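Local coordinates for acyl-CoA dehydrogenase (PDB 2Z1Q), which probably catalyses the FAD-dependent oxidation of saturated acyl-CoA thioesters to their 2,3-dehydroacyl-CoA counterparts, passing the electrons to an acceptor, at residues L72-L75 and A76-V79; D87-K90 and V91-T94; Q288-F292 and G293-G297; S359-L362 and D363-D367. All coordinates share one frame; numbering follows the deposited sequence.

Interaction 1: L72-L75 and A76-V79; sequences LGLL and AIDV
The carbonyl O of Gly73 faces the amide of Ala76, and the weak hydrogen bond between Ala76 N and Gly73 O measures 3.3 Å. Gly73 has left the helix 62-71 with positive phi (83°) in a Schellman motif; at its backbone angles a CB would be jammed against the carbonyl O of Leu72, which calls for glycine. A type I beta turn from Ala76 to Val79 follows at once, closed by Val79 N on Ala76 O at 3.1 Å, and a water joins Leu75 O, weakly, to Asp78 N. Among the side chains, Ile77 does most of the touching. Its CG1, anti to the carbonyl carbon (chi1 -62°), lies 3.5 Å from Gly73 O, and CD1 extends to 3.6 Å from Leu74 O, with Leu74 CD2 a looser apolar neighbour. Val79 CG2 meets Leu75 O at 3.6 Å. An alanine in place of Ile77 would lack the CG1-CD1 arm and would probably open a gap beside the Gly73 and Leu74 carbonyls, leaving Leu74 CD2 without this apolar partner. Around this loop of the N-terminal domain, Leu74 packs on helix 30-54, Leu75 on helix 106-117, and Ile77 on both helix 90-99 and Tyr110 of helix 106-117.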
loop_
_atom_site.group_PDB
_atom_site.type_symbol
_atom_site.label_atom_id
_atom_site.label_comp_id
_atom_site.label_asym_id
_atom_site.label_seq_id
_atom_site.Cartn_x
_atom_site.Cartn_y
_atom_site.Cartn_z
ATOM N N LEU B 72 -0.153 36.389 1.368
ATOM C CA LEU B 72 -1.387 35.993 2.057
ATOM C C LEU B 72 -1.156 35.775 3.547
ATOM O O LEU B 72 -2.097 35.541 4.306
ATOM C CB LEU B 72 -1.949 34.706 1.444
ATOM C CG LEU B 72 -2.548 34.786 0.036
ATOM C CD1 LEU B 72 -2.835 33.389 -0.486
ATOM C CD2 LEU B 72 -3.822 35.613 0.071
ATOM N N GLY B 73 0.107 35.844 3.950
ATOM C CA GLY B 73 0.475 35.640 5.337
ATOM C C GLY B 73 0.628 34.180 5.740
ATOM O O GLY B 73 0.798 33.884 6.916
ATOM N N LEU B 74 0.588 33.259 4.782
ATOM C CA LEU B 74 0.713 31.839 5.120
ATOM C C LEU B 74 2.118 31.436 5.526
ATOM O O LEU B 74 2.310 30.405 6.170
ATOM C CB LEU B 74 0.246 30.961 3.957
ATOM C CG LEU B 74 -1.223 31.150 3.576
ATOM C CD1 LEU B 74 -1.611 30.136 2.518
ATOM C CD2 LEU B 74 -2.103 30.997 4.809
ATOM N N LEU B 75 3.101 32.251 5.162
ATOM C CA LEU B 75 4.480 31.937 5.495
ATOM C C LEU B 75 4.943 32.627 6.779
ATOM O O LEU B 75 6.045 32.366 7.268
ATOM C CB LEU B 75 5.397 32.332 4.331
ATOM C CG LEU B 75 5.022 31.694 2.994
ATOM C CD1 LEU B 75 5.935 32.237 1.898
ATOM C CD2 LEU B 75 5.133 30.177 3.102
ATOM N N ALA B 76 4.096 33.496 7.324
ATOM C CA ALA B 76 4.435 34.223 8.547
ATOM C C ALA B 76 3.686 33.748 9.797
ATOM O O ALA B 76 3.891 34.283 10.882
ATOM C CB ALA B 76 4.205 35.717 8.339
ATOM N N ILE B 77 2.835 32.738 9.644
ATOM C CA ILE B 77 2.062 32.190 10.768
ATOM C C ILE B 77 2.915 31.796 11.981
ATOM O O ILE B 77 2.594 32.154 13.118
ATOM C CB ILE B 77 1.256 30.951 10.309
ATOM C CG1 ILE B 77 0.269 31.357 9.224
ATOM C CG2 ILE B 77 0.516 30.322 11.485
ATOM C CD1 ILE B 77 -0.398 30.182 8.567
ATOM N N ASP B 78 3.995 31.051 11.753
ATOM C CA ASP B 78 4.862 30.618 12.847
ATOM C C ASP B 78 6.080 31.510 13.065
ATOM O O ASP B 78 7.033 31.119 13.743
ATOM C CB ASP B 78 5.323 29.179 12.613
ATOM C CG ASP B 78 4.217 28.167 12.846
ATOM O OD1 ASP B 78 4.199 27.132 12.140
ATOM O OD2 ASP B 78 3.373 28.401 13.739
ATOM N N VAL B 79 6.045 32.712 12.500
ATOM C CA VAL B 79 7.157 33.645 12.641
ATOM C C VAL B 79 6.857 34.767 13.637
ATOM O O VAL B 79 5.764 35.336 13.640
ATOM C CB VAL B 79 7.527 34.286 11.282
ATOM C CG1 VAL B 79 8.698 35.246 11.458
ATOM C CG2 VAL B 79 7.861 33.195 10.265
HETATM O O HOH W 1 4.893 30.145 9.094
#

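Interaction 2: D87-K90 and V91-T94; sequences DLPK and VIST
Leu88 and Ile92 meet at an oblique angle, with CD1 of Ile92 lying against the flank of the leucine, near CB and CD1. That methyl lies 3.5 Å from Leu88 CB, a tight carbon contact, and equally 3.5 Å from Leu88 CD1. Pro89 runs alongside Ile92, pointing the same way, and its CD lies 4.0 Å from Ile92 CD1. On another side of the proline, CB touches Val91 CG1 at 3.7 Å. The polar contacts gather on two carbonyls at the start of helix 90-99. Ile92 N bonds to Pro89 O at 2.8 Å, approaching from above the carbonyl plane. Lys90 O accepts twice from Thr94: the amide N comes from 3.0 Å, tilted 18° from the carbonyl plane, whereas OG1 donates from 2.8 Å and stands 43° out of that plane. With OG1 beside its own backbone N (chi1 -60°), the threonine hydroxyl folds back over the preceding turn. The lysine's ammonium forms a salt bridge with Asp78, to which Ser93 OG is also hydrogen-bonded. Thus Thr94 satisfies its buried hydroxyl on the helix's own backbone, while Lys90 and Ser93 probably stabilise the negative charge of Asp78 and tie the first helical turn to the preceding loop.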
loop_
_atom_site.group_PDB
_atom_site.type_symbol
_atom_site.label_atom_id
_atom_site.label_comp_id
_atom_site.label_asym_id
_atom_site.label_seq_id
_atom_site.Cartn_x
_atom_site.Cartn_y
_atom_site.Cartn_z
ATOM N N ASP B 87 3.039 35.330 14.315
ATOM C CA ASP B 87 3.144 34.594 15.573
ATOM C C ASP B 87 1.797 34.120 16.105
ATOM O O ASP B 87 1.359 34.514 17.189
ATOM C CB ASP B 87 3.821 35.463 16.621
ATOM C CG ASP B 87 4.264 34.675 17.821
ATOM O OD1 ASP B 87 4.721 35.299 18.797
ATOM O OD2 ASP B 87 4.165 33.429 17.786
ATOM N N LEU B 88 1.151 33.255 15.338
ATOM C CA LEU B 88 -0.153 32.732 15.696
ATOM C C LEU B 88 -0.093 31.354 16.341
ATOM O O LEU B 88 0.921 30.662 16.265
ATOM C CB LEU B 88 -1.034 32.688 14.447
ATOM C CG LEU B 88 -1.414 34.040 13.835
ATOM C CD1 LEU B 88 -2.000 33.846 12.437
ATOM C CD2 LEU B 88 -2.411 34.737 14.760
ATOM N N PRO B 89 -1.179 30.952 17.016
ATOM C CA PRO B 89 -1.245 29.640 17.677
ATOM C C PRO B 89 -0.976 28.478 16.712
ATOM O O PRO B 89 -1.427 28.492 15.561
ATOM C CB PRO B 89 -2.661 29.609 18.237
ATOM C CG PRO B 89 -2.915 31.054 18.573
ATOM C CD PRO B 89 -2.337 31.793 17.379
ATOM N N LYS B 90 -0.245 27.475 17.191
ATOM C CA LYS B 90 0.098 26.319 16.375
ATOM C C LYS B 90 -1.104 25.716 15.657
ATOM O O LYS B 90 -0.967 25.132 14.580
ATOM C CB LYS B 90 0.810 25.282 17.241
ATOM C CG LYS B 90 2.046 25.864 17.906
ATOM C CD LYS B 90 2.917 26.591 16.869
ATOM C CE LYS B 90 3.955 27.490 17.521
ATOM N NZ LYS B 90 4.640 28.370 16.520
ATOM N N VAL B 91 -2.290 25.880 16.232
ATOM C CA VAL B 91 -3.475 25.341 15.589
ATOM C C VAL B 91 -3.641 25.894 14.172
ATOM O O VAL B 91 -3.998 25.155 13.259
ATOM C CB VAL B 91 -4.756 25.644 16.390
ATOM C CG1 VAL B 91 -4.924 27.147 16.600
ATOM C CG2 VAL B 91 -5.949 25.072 15.650
ATOM N N ILE B 92 -3.374 27.188 13.996
ATOM C CA ILE B 92 -3.497 27.850 12.690
ATOM C C ILE B 92 -2.526 27.281 11.643
ATOM O O ILE B 92 -2.937 26.922 10.538
ATOM C CB ILE B 92 -3.264 29.379 12.822
ATOM C CG1 ILE B 92 -4.374 30.006 13.671
ATOM C CG2 ILE B 92 -3.225 30.029 11.451
ATOM C CD1 ILE B 92 -4.236 31.506 13.832
ATOM N N SER B 93 -1.244 27.199 11.985
ATOM C CA SER B 93 -0.278 26.647 11.041
ATOM C C SER B 93 -0.604 25.178 10.755
ATOM O O SER B 93 -0.279 24.656 9.686
ATOM C CB SER B 93 1.149 26.784 11.588
ATOM O OG SER B 93 1.239 26.322 12.921
ATOM N N THR B 94 -1.268 24.519 11.701
ATOM C CA THR B 94 -1.633 23.118 11.527
ATOM C C THR B 94 -2.797 22.946 10.556
ATOM O O THR B 94 -2.776 22.037 9.719
ATOM C CB THR B 94 -1.984 22.447 12.875
ATOM O OG1 THR B 94 -0.853 22.510 13.750
ATOM C CG2 THR B 94 -2.358 20.992 12.658
#

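Interaction 3: Q288-F292 and G293-G297; sequences QRVQF and GRPIG. With FAD (flavin-adenine dinucleotide), chain C.
Val290 and Pro295 face each other across a hairpin-like loop between helices 252-288 and 300-331, bridged by a single beta bridge in the acyl-CoA dehydrogenase C-terminal domain. Its backbone bonds run from Ile296 N to Arg289 O (3.1 Å), nearly along the C=O axis, and from Gln291 N to Arg294 O (3.0 Å). Gly293, with positive phi, lies in the bend. The apolar contacts flank the bridge: Val290 CG2 lies side by side with Pro295 CG at 4.1 Å, while Ile296 CD1 crosses Arg289 CB at 3.9 Å. Ionic contacts are made to the FAD pyrophosphate. The Arg289 chain bends at chi2 (63°) and brings its guanidinium edge-on to O2A, which NE grips at 2.6 Å; NH1 adds weak bonds to O2A and O2P. A leucine in place of Arg289 would remove these donors and would probably leave the pyrophosphate charge without this counterion. The second subunit, which supplies further FAD ligands, takes a hydrogen bond from Arg289 NH2 at Pro151 O, and its Gly154 and Asp156 amides hold Gln291 OE1. Above one guanidinium face, offset toward its rim, lies NE2 of Gln291, which gives a weak hydrogen bond to Val290 O at 2.7 Å.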
loop_
_atom_site.group_PDB
_atom_site.type_symbol
_atom_site.label_atom_id
_atom_site.label_comp_id
_atom_site.label_asym_id
_atom_site.label_seq_id
_atom_site.Cartn_x
_atom_site.Cartn_y
_atom_site.Cartn_z
ATOM N N GLN B 288 -20.967 8.189 -9.218
ATOM C CA GLN B 288 -21.095 8.272 -10.676
ATOM C C GLN B 288 -20.885 6.982 -11.447
ATOM O O GLN B 288 -21.587 6.715 -12.414
ATOM C CB GLN B 288 -20.134 9.320 -11.228
ATOM C CG GLN B 288 -20.417 10.711 -10.722
ATOM C CD GLN B 288 -21.845 11.142 -11.006
ATOM O OE1 GLN B 288 -22.256 11.260 -12.168
ATOM N NE2 GLN B 288 -22.615 11.375 -9.943
ATOM N N ARG B 289 -19.914 6.180 -11.038
ATOM C CA ARG B 289 -19.638 4.939 -11.748
ATOM C C ARG B 289 -20.736 3.911 -11.552
ATOM O O ARG B 289 -21.042 3.520 -10.429
ATOM C CB ARG B 289 -18.305 4.341 -11.296
ATOM C CG ARG B 289 -17.941 3.052 -12.028
ATOM C CD ARG B 289 -17.758 3.291 -13.527
ATOM N NE ARG B 289 -17.202 2.122 -14.205
ATOM C CZ ARG B 289 -16.876 2.079 -15.494
ATOM N NH1 ARG B 289 -16.376 0.969 -16.015
ATOM N NH2 ARG B 289 -17.058 3.140 -16.269
ATOM N N VAL B 290 -21.322 3.459 -12.652
ATOM C CA VAL B 290 -22.370 2.462 -12.579
ATOM C C VAL B 290 -21.911 1.142 -13.217
ATOM O O VAL B 290 -21.459 1.121 -14.353
ATOM C CB VAL B 290 -23.674 2.965 -13.287
ATOM C CG1 VAL B 290 -24.710 1.876 -13.324
ATOM C CG2 VAL B 290 -24.233 4.171 -12.555
ATOM N N GLN B 291 -21.989 0.053 -12.460
ATOM C CA GLN B 291 -21.649 -1.272 -12.982
ATOM C C GLN B 291 -22.785 -2.192 -12.565
ATOM O O GLN B 291 -23.336 -2.056 -11.462
ATOM C CB GLN B 291 -20.323 -1.810 -12.425
ATOM C CG GLN B 291 -19.084 -1.139 -13.007
ATOM C CD GLN B 291 -18.971 -1.318 -14.507
ATOM O OE1 GLN B 291 -18.588 -2.387 -14.994
ATOM N NE2 GLN B 291 -19.317 -0.274 -15.250
ATOM N N PHE B 292 -23.136 -3.126 -13.442
ATOM C CA PHE B 292 -24.221 -4.052 -13.161
ATOM C C PHE B 292 -25.485 -3.264 -12.818
ATOM O O PHE B 292 -26.165 -3.557 -11.836
ATOM C CB PHE B 292 -23.855 -4.993 -12.002
ATOM C CG PHE B 292 -22.653 -5.863 -12.278
ATOM C CD1 PHE B 292 -21.375 -5.451 -11.913
ATOM C CD2 PHE B 292 -22.803 -7.087 -12.924
ATOM C CE1 PHE B 292 -20.257 -6.248 -12.189
ATOM C CE2 PHE B 292 -21.689 -7.894 -13.205
ATOM C CZ PHE B 292 -20.416 -7.474 -12.837
ATOM N N GLY B 293 -25.767 -2.247 -13.627
ATOM C CA GLY B 293 -26.950 -1.424 -13.444
ATOM C C GLY B 293 -27.153 -0.833 -12.068
ATOM O O GLY B 293 -28.262 -0.863 -11.529
ATOM N N ARG B 294 -26.089 -0.282 -11.497
ATOM C CA ARG B 294 -26.171 0.319 -10.175
ATOM C C ARG B 294 -24.860 0.999 -9.797
ATOM O O ARG B 294 -23.771 0.534 -10.151
ATOM C CB ARG B 294 -26.490 -0.755 -9.135
ATOM C CG ARG B 294 -27.454 -0.317 -8.046
ATOM C CD ARG B 294 -27.447 -1.302 -6.881
ATOM N NE ARG B 294 -27.400 -2.697 -7.320
ATOM C CZ ARG B 294 -27.292 -3.740 -6.499
ATOM N NH1 ARG B 294 -27.220 -3.557 -5.184
ATOM N NH2 ARG B 294 -27.247 -4.973 -6.991
ATOM N N PRO B 295 -24.949 2.129 -9.080
ATOM C CA PRO B 295 -23.721 2.819 -8.679
ATOM C C PRO B 295 -22.950 1.864 -7.773
ATOM O O PRO B 295 -23.529 1.240 -6.876
ATOM C CB PRO B 295 -24.246 4.048 -7.947
ATOM C CG PRO B 295 -25.558 4.322 -8.651
ATOM C CD PRO B 295 -26.137 2.935 -8.751
ATOM N N ILE B 296 -21.651 1.728 -8.023
ATOM C CA ILE B 296 -20.827 0.815 -7.238
ATOM C C ILE B 296 -20.894 1.127 -5.754
ATOM O O ILE B 296 -20.674 0.254 -4.910
ATOM C CB ILE B 296 -19.359 0.814 -7.744
ATOM C CG1 ILE B 296 -18.738 2.216 -7.688
ATOM C CG2 ILE B 296 -19.341 0.320 -9.167
ATOM C CD1 ILE B 296 -17.286 2.256 -8.185
ATOM N N GLY B 297 -21.230 2.374 -5.448
ATOM C CA GLY B 297 -21.353 2.807 -4.074
ATOM C C GLY B 297 -22.479 2.078 -3.357
ATOM O O GLY B 297 -22.612 2.203 -2.139
HETATM P PA FAD C . -14.589 0.185 -12.050
HETATM O O1A FAD C . -13.206 0.575 -12.177
HETATM O O2A FAD C . -15.633 0.249 -13.263
HETATM O O5B FAD C . -14.933 -0.797 -10.864
HETATM C C5B FAD C . -14.968 -0.101 -9.627
HETATM C C4B FAD C . -15.485 -1.163 -8.720
HETATM O O4B FAD C . -15.496 -2.521 -8.998
HETATM C C3B FAD C . -15.403 -0.999 -7.140
HETATM O O3B FAD C . -16.462 -0.150 -6.673
HETATM C C2B FAD C . -15.568 -2.542 -6.861
HETATM O O2B FAD C . -16.100 -2.884 -5.568
HETATM C C1B FAD C . -16.471 -2.646 -8.031
HETATM N N9A FAD C . -17.424 -3.725 -8.187
HETATM C C8A FAD C . -17.882 -4.091 -9.427
HETATM N N7A FAD C . -18.747 -5.028 -9.336
HETATM C C5A FAD C . -18.899 -5.368 -8.040
HETATM C C6A FAD C . -19.681 -6.323 -7.338
HETATM N N6A FAD C . -20.515 -7.164 -8.041
HETATM N N1A FAD C . -19.568 -6.384 -5.978
HETATM C C2A FAD C . -18.776 -5.556 -5.299
HETATM N N3A FAD C . -18.042 -4.650 -5.922
HETATM C C4A FAD C . -18.049 -4.514 -7.279
HETATM N N1 FAD C . -8.880 -5.308 -20.549
HETATM C C2 FAD C . -8.923 -6.161 -21.576
HETATM O O2 FAD C . -10.021 -6.514 -21.992
HETATM N N3 FAD C . -7.801 -6.641 -22.190
HETATM C C4 FAD C . -6.533 -6.270 -21.789
HETATM O O4 FAD C . -5.538 -6.691 -22.343
HETATM C C4X FAD C . -6.421 -5.313 -20.676
HETATM N N5 FAD C . -5.251 -4.851 -20.221
HETATM C C5X FAD C . -5.181 -3.925 -19.229
HETATM C C6 FAD C . -3.909 -3.391 -18.791
HETATM C C7 FAD C . -3.873 -2.407 -17.792
HETATM C C7M FAD C . -2.533 -1.839 -17.378
HETATM C C8 FAD C . -5.078 -1.949 -17.170
HETATM C C8M FAD C . -5.063 -0.885 -16.093
HETATM C C9 FAD C . -6.305 -2.461 -17.567
HETATM C C9A FAD C . -6.385 -3.465 -18.593
HETATM N N10 FAD C . -7.645 -3.941 -19.031
HETATM C C10 FAD C . -7.719 -4.847 -20.052
HETATM C "C1'" FAD C . -8.808 -3.400 -18.356
HETATM C "C2'" FAD C . -9.448 -4.270 -17.270
HETATM O "O2'" FAD C . -10.033 -5.457 -17.816
HETATM C "C3'" FAD C . -10.466 -3.347 -16.727
HETATM O "O3'" FAD C . -9.763 -2.195 -16.185
HETATM C "C4'" FAD C . -11.296 -3.904 -15.612
HETATM O "O4'" FAD C . -12.057 -5.049 -16.019
HETATM C "C5'" FAD C . -12.114 -2.701 -15.284
HETATM O "O5'" FAD C . -12.947 -2.826 -14.235
HETATM P P FAD C . -13.389 -1.286 -14.084
HETATM O O1P FAD C . -12.177 -0.445 -14.015
HETATM O O2P FAD C . -14.285 -0.837 -15.375
HETATM O O3P FAD C . -14.208 -1.289 -12.669
#

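Interaction 4: S359-L362 and D363-D367; sequences SEVL and DYVVD
Leu362 reaches Val366 one helical turn ahead, and the contact can be followed outward along the leucine. CB sits beside the Asp363 amide, a spacing the covalent chain imposes. CG, anti to the backbone N (chi1 172°), begins the approach to the valine, 4.2 Å from Val366 CG1. CD1 then crosses Val366 obliquely, meeting its CG1 at 3.6 Å. Beyond the segments, this leucine packs on Ala271 and Ala275 of helix 252-288 and on Ala391 of helix 383-392. Val366 leans back as well, its CG2 standing 3.3 Å from Leu362 O. Both segments belong to helix 348-372, an alpha-helix of the C-terminal helical domain, and regular i to i+4 bonds join them: Val366 N reaches Leu362 O at 2.8 Å, with an almost straight N-H...O angle of 175°, whereas Tyr364 N comes to Glu360 O from above the carbonyl plane. Val361 and Val365 point the same way, side by side, with CG1 of the first 4.1 Å from CG2 of the second. On the polar side a water donates to Glu360 O at 2.6 Å and, over a longer distance, to Asp363 OD2. Asp363 OD1 is salt-bridged to Arg395 and Glu360 OE1 to Arg405, while the ring of Tyr364 receives Arg312 in a cation-pi contact. Asp367 pairs instead with Arg392 and Arg395 of the second subunit.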
loop_
_atom_site.group_PDB
_atom_site.type_symbol
_atom_site.label_atom_id
_atom_site.label_comp_id
_atom_site.label_asym_id
_atom_site.label_seq_id
_atom_site.Cartn_x
_atom_site.Cartn_y
_atom_site.Cartn_z
ATOM N N SER B 359 0.002 9.297 8.526
ATOM C CA SER B 359 0.547 8.709 7.316
ATOM C C SER B 359 -0.042 7.330 7.023
ATOM O O SER B 359 -0.344 7.038 5.873
ATOM C CB SER B 359 2.083 8.646 7.400
ATOM O OG SER B 359 2.527 8.113 8.636
ATOM N N GLU B 360 -0.243 6.494 8.046
ATOM C CA GLU B 360 -0.788 5.154 7.804
ATOM C C GLU B 360 -2.258 5.169 7.441
ATOM O O GLU B 360 -2.724 4.311 6.688
ATOM C CB GLU B 360 -0.514 4.242 9.000
ATOM C CG GLU B 360 0.994 4.008 9.129
ATOM C CD GLU B 360 1.380 2.968 10.163
ATOM O OE1 GLU B 360 2.598 2.747 10.318
ATOM O OE2 GLU B 360 0.491 2.367 10.817
ATOM N N VAL B 361 -2.992 6.147 7.964
ATOM C CA VAL B 361 -4.405 6.270 7.623
ATOM C C VAL B 361 -4.485 6.730 6.152
ATOM O O VAL B 361 -5.212 6.138 5.369
ATOM C CB VAL B 361 -5.130 7.281 8.528
ATOM C CG1 VAL B 361 -6.490 7.605 7.940
ATOM C CG2 VAL B 361 -5.292 6.701 9.947
ATOM N N LEU B 362 -3.723 7.766 5.786
ATOM C CA LEU B 362 -3.705 8.245 4.391
ATOM C C LEU B 362 -3.305 7.107 3.431
ATOM O O LEU B 362 -3.921 6.930 2.382
ATOM C CB LEU B 362 -2.726 9.430 4.230
ATOM C CG LEU B 362 -2.492 9.875 2.779
ATOM C CD1 LEU B 362 -3.797 10.362 2.213
ATOM C CD2 LEU B 362 -1.427 10.961 2.684
ATOM N N ASP B 363 -2.296 6.328 3.808
ATOM C CA ASP B 363 -1.832 5.202 2.998
ATOM C C ASP B 363 -3.032 4.314 2.656
ATOM O O ASP B 363 -3.294 4.005 1.485
ATOM C CB ASP B 363 -0.781 4.418 3.801
ATOM C CG ASP B 363 -0.209 3.220 3.048
ATOM O OD1 ASP B 363 0.866 3.344 2.412
ATOM O OD2 ASP B 363 -0.843 2.147 3.094
ATOM N N TYR B 364 -3.769 3.922 3.689
ATOM C CA TYR B 364 -4.954 3.097 3.516
ATOM C C TYR B 364 -6.006 3.768 2.639
ATOM O O TYR B 364 -6.542 3.143 1.726
ATOM C CB TYR B 364 -5.590 2.764 4.866
ATOM C CG TYR B 364 -6.902 2.034 4.727
ATOM C CD1 TYR B 364 -6.935 0.666 4.478
ATOM C CD2 TYR B 364 -8.113 2.720 4.814
ATOM C CE1 TYR B 364 -8.142 -0.013 4.316
ATOM C CE2 TYR B 364 -9.334 2.053 4.656
ATOM C CZ TYR B 364 -9.337 0.687 4.407
ATOM O OH TYR B 364 -10.531 0.023 4.257
ATOM N N VAL B 365 -6.298 5.040 2.920
ATOM C CA VAL B 365 -7.300 5.794 2.174
ATOM C C VAL B 365 -6.940 5.944 0.682
ATOM O O VAL B 365 -7.784 5.707 -0.186
ATOM C CB VAL B 365 -7.545 7.185 2.856
ATOM C CG1 VAL B 365 -8.510 8.039 2.039
ATOM C CG2 VAL B 365 -8.113 6.951 4.266
ATOM N N VAL B 366 -5.707 6.321 0.359
ATOM C CA VAL B 366 -5.393 6.431 -1.070
ATOM C C VAL B 366 -5.393 5.057 -1.741
ATOM O O VAL B 366 -5.740 4.941 -2.905
ATOM C CB VAL B 366 -4.032 7.144 -1.349
ATOM C CG1 VAL B 366 -4.100 8.564 -0.833
ATOM C CG2 VAL B 366 -2.871 6.384 -0.719
ATOM N N ASP B 367 -5.053 4.008 -1.002
ATOM C CA ASP B 367 -5.019 2.668 -1.583
ATOM C C ASP B 367 -6.399 2.163 -1.979
ATOM O O ASP B 367 -6.590 1.669 -3.090
ATOM C CB ASP B 367 -4.352 1.701 -0.600
ATOM C CG ASP B 367 -4.114 0.344 -1.206
ATOM O OD1 ASP B 367 -3.621 0.279 -2.349
ATOM O OD2 ASP B 367 -4.419 -0.663 -0.539
HETATM O O HOH W 2 -1.976 1.829 6.158
#

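In the fold
Interactions 1 and 2 form one neighbourhood of the N-terminal domain, their centres 9 Å apart: Ile77 O probably accepts a hydrogen bond from Leu88 N (2.9 Å), and Ile77 CG2 packs on Ser93 CB (3.6 Å). Interactions 3 and 4 both belong to the C-terminal domain but do not touch; their centres are about 24 Å apart. Of the four, only interaction 3 includes residues of the FAD pocket. Interaction 4 approaches the cofactor less closely, with the Glu360 side chain about 12 Å from a bound FAD. Its centre is about 25 Å from that of interaction 2, on the opposite side of the chain's centre, and interaction 3 lies about 45 Å from interaction 1, centre to centre.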